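Local coordinates for nucleotidyltransferase-like protein (Exiguobacterium sibiricum, PDB 3C18) that probably transfers nucleotidyl groups, through a nucleotidyltransferase-type domain joined to a helical substrate-binding-type domain and a helix-turn-helix domain, at residues 151-156 / 206-211. Residues are numbered along the deposited sequence; the frame is centred on the assembly and turned at random. Where two conformers were deposited one is given.
Sequences THVHHA and HLALIG
V153 reaches across from helix 146-167 and sets its two methyls on A208 and L209, neighbours on helix 201-218. CB of V153 leaves its backbone toward the opposing helix, and the CA atoms of V153 and L209, the closest CA pair across the contact, lie 7.0 Å apart. From CB the side chain forks. With chi1 at 159°, CG1 is roughly anti to the backbone N and meets the CB of A208 at 3.7 Å. The other branch, CG2, touches L209 CD2 at 3.6 Å, with L209 CG slightly farther from it at 3.9 Å. A208 also aims its CB toward the partner helix, whereas L209 sends its CB along the interface and gains contact through its far end: chi1 of -73° sets CG anti to the carbonyl carbon, and chi2 near 160° turns CD2 to V153 CG2. Both helices belong to the helical region related to YgxA-like substrate-binding domains, and the contact packs one helix against the other by apolar carbon alone, burying 115 Å² over both sides. V153 touches I205 and L212 of helix 201-218 as well as A208 and L209, a set spaced i, i+3, i+4, i+7, consistent with a knob entering a hole of the knobs-into-holes kind. Other faces of helix 146-167 serve different partners. H152 turns to helix 116-142, its ND1 hydrogen-bonded to R133 NE, while the ring of H154 stacks on H154 of the second subunit and T151 OG1 hydrogen-bonds to Y191 OH and W177 NE1 of that same subunit.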
ATOM      1  N   THR A 151       5.694  11.101 -12.561  1.00 31.09           N
ATOM      2  CA  THR A 151       5.567  10.429 -11.276  1.00 29.23           C
ATOM      3  C   THR A 151       5.264   8.951 -11.458  1.00 28.77           C
ATOM      4  O   THR A 151       5.890   8.102 -10.854  1.00 32.68           O
ATOM      5  CB  THR A 151       4.513  11.103 -10.344  1.00 32.88           C
ATOM      6  OG1 THR A 151       4.911  12.453 -10.076  1.00 28.87           O
ATOM      7  CG2 THR A 151       4.440  10.369  -9.052  1.00 33.20           C
ATOM      8  N   HIS A 152       4.306   8.643 -12.324  1.00 28.95           N
ATOM      9  CA  HIS A 152       3.891   7.252 -12.551  1.00 25.62           C
ATOM     10  C   HIS A 152       4.912   6.467 -13.343  1.00 24.19           C
ATOM     11  O   HIS A 152       5.179   5.316 -13.049  1.00 23.30           O
ATOM     12  CB  HIS A 152       2.499   7.192 -13.168  1.00 27.32           C
ATOM     13  CG  HIS A 152       1.449   7.679 -12.232  1.00 28.67           C
ATOM     14  ND1 HIS A 152       0.629   6.823 -11.525  1.00 33.06           N
ATOM     15  CD2 HIS A 152       1.138   8.927 -11.809  1.00 32.46           C
ATOM     16  CE1 HIS A 152      -0.175   7.526 -10.749  1.00 36.87           C
ATOM     17  NE2 HIS A 152       0.121   8.801 -10.891  1.00 31.01           N
ATOM     18  N   VAL A 153       5.538   7.134 -14.296  1.00 23.44           N
ATOM     19  CA  VAL A 153       6.542   6.462 -15.103  1.00 25.41           C
ATOM     20  C   VAL A 153       7.697   6.033 -14.212  1.00 25.80           C
ATOM     21  O   VAL A 153       8.228   4.924 -14.327  1.00 30.12           O
ATOM     22  CB  VAL A 153       7.057   7.319 -16.251  1.00 29.46           C
ATOM     23  CG1 VAL A 153       8.391   6.801 -16.706  1.00 26.91           C
ATOM     24  CG2 VAL A 153       6.026   7.285 -17.384  1.00 24.06           C
ATOM     25  N   HIS A 154       8.050   6.916 -13.290  1.00 27.33           N
ATOM     26  CA  HIS A 154       9.182   6.675 -12.376  1.00 24.66           C
ATOM     27  C   HIS A 154       8.849   5.492 -11.473  1.00 26.26           C
ATOM     28  O   HIS A 154       9.635   4.575 -11.280  1.00 28.69           O
ATOM     29  CB  HIS A 154       9.485   7.943 -11.565  1.00 28.89           C
ATOM     30  CG  HIS A 154      10.530   7.752 -10.525  1.00 33.72           C
ATOM     31  ND1 HIS A 154      10.253   7.209  -9.293  1.00 39.90           N
ATOM     32  CD2 HIS A 154      11.862   8.003 -10.537  1.00 30.93           C
ATOM     33  CE1 HIS A 154      11.368   7.115  -8.596  1.00 39.18           C
ATOM     34  NE2 HIS A 154      12.356   7.604  -9.320  1.00 39.83           N
ATOM     35  N   HIS A 155       7.637   5.482 -10.964  1.00 23.54           N
ATOM     36  CA  HIS A 155       7.195   4.396 -10.095  0.50 25.07           C
ATOM     37  C   HIS A 155       7.186   3.089 -10.868  1.00 26.38           C
ATOM     38  O   HIS A 155       7.607   2.046 -10.377  1.00 27.15           O
ATOM     39  CB  HIS A 155       5.806   4.677  -9.532  0.50 27.74           C
ATOM     40  CG  HIS A 155       5.756   5.815  -8.555  0.50 34.09           C
ATOM     41  ND1 HIS A 155       4.683   6.022  -7.721  0.50 33.33           N
ATOM     42  CD2 HIS A 155       6.644   6.801  -8.276  0.50 40.75           C
ATOM     43  CE1 HIS A 155       4.900   7.093  -6.979  0.50 36.26           C
ATOM     44  NE2 HIS A 155       6.089   7.579  -7.288  0.50 43.27           N
ATOM     45  N   ALA A 156       6.712   3.141 -12.103  1.00 26.95           N
ATOM     46  CA  ALA A 156       6.657   1.918 -12.932  1.00 24.98           C
ATOM     47  C   ALA A 156       8.040   1.379 -13.094  1.00 22.98           C
ATOM     48  O   ALA A 156       8.280   0.186 -13.068  1.00 25.54           O
ATOM     49  CB  ALA A 156       6.059   2.209 -14.336  1.00 24.30           C
ATOM     50  N   HIS A 206       8.311  10.295 -22.790  1.00 26.20           N
ATOM     51  CA  HIS A 206       7.829   9.542 -23.948  1.00 28.35           C
ATOM     52  C   HIS A 206       8.779   8.374 -24.242  1.00 28.81           C
ATOM     53  O   HIS A 206       8.368   7.257 -24.561  1.00 25.93           O
ATOM     54  CB  HIS A 206       7.791  10.459 -25.171  1.00 29.19           C
ATOM     55  CG  HIS A 206       7.480   9.751 -26.449  1.00 34.14           C
ATOM     56  ND1 HIS A 206       6.229   9.223 -26.721  1.00 41.38           N
ATOM     57  CD2 HIS A 206       8.245   9.510 -27.538  1.00 37.52           C
ATOM     58  CE1 HIS A 206       6.246   8.673 -27.918  1.00 46.30           C
ATOM     59  NE2 HIS A 206       7.458   8.829 -28.432  1.00 40.31           N
ATOM     60  N   LEU A 207      10.069   8.676 -24.167  1.00 28.06           N
ATOM     61  CA  LEU A 207      11.107   7.650 -24.389  1.00 27.62           C
ATOM     62  C   LEU A 207      11.061   6.547 -23.307  1.00 28.76           C
ATOM     63  O   LEU A 207      11.211   5.347 -23.579  1.00 27.39           O
ATOM     64  CB  LEU A 207      12.473   8.303 -24.393  1.00 29.49           C
ATOM     65  CG  LEU A 207      12.832   9.095 -25.641  1.00 35.98           C
ATOM     66  CD1 LEU A 207      14.295   9.495 -25.514  1.00 39.59           C
ATOM     67  CD2 LEU A 207      12.593   8.273 -26.903  1.00 34.53           C
ATOM     68  N   ALA A 208      10.783   6.969 -22.079  1.00 28.53           N
ATOM     69  CA  ALA A 208      10.647   6.027 -20.967  1.00 25.68           C
ATOM     70  C   ALA A 208       9.418   5.183 -21.166  1.00 27.06           C
ATOM     71  O   ALA A 208       9.424   4.000 -20.862  1.00 25.13           O
ATOM     72  CB  ALA A 208      10.614   6.751 -19.620  1.00 26.90           C
ATOM     73  N   LEU A 209       8.353   5.748 -21.723  1.00 25.92           N
ATOM     74  CA  LEU A 209       7.138   4.935 -21.926  1.00 27.40           C
ATOM     75  C   LEU A 209       7.406   3.882 -23.019  1.00 29.86           C
ATOM     76  O   LEU A 209       6.924   2.740 -22.978  1.00 30.48           O
ATOM     77  CB  LEU A 209       5.902   5.797 -22.294  1.00 28.42           C
ATOM     78  CG  LEU A 209       5.274   6.646 -21.179  1.00 23.76           C
ATOM     79  CD1 LEU A 209       4.388   7.806 -21.693  1.00 24.47           C
ATOM     80  CD2 LEU A 209       4.527   5.686 -20.216  1.00 15.20           C
ATOM     81  N   ILE A 210       8.158   4.275 -24.031  1.00 31.16           N
ATOM     82  CA  ILE A 210       8.476   3.357 -25.141  1.00 32.20           C
ATOM     83  C   ILE A 210       9.196   2.141 -24.570  1.00 33.37           C
ATOM     84  O   ILE A 210       8.792   1.005 -24.778  1.00 32.73           O
ATOM     85  CB  ILE A 210       9.393   3.996 -26.185  1.00 35.66           C
ATOM     86  CG1 ILE A 210       8.642   5.099 -26.938  1.00 36.04           C
ATOM     87  CG2 ILE A 210       9.915   2.959 -27.159  1.00 35.19           C
ATOM     88  CD1 ILE A 210       7.249   4.744 -27.205  1.00 34.64           C
ATOM     89  N   GLY A 211      10.236   2.432 -23.805  1.00 32.13           N
ATOM     90  CA  GLY A 211      11.081   1.405 -23.193  1.00 31.92           C
ATOM     91  C   GLY A 211      10.317   0.542 -22.250  1.00 31.61           C
ATOM     92  O   GLY A 211      10.463  -0.669 -22.233  1.00 35.61           O
TER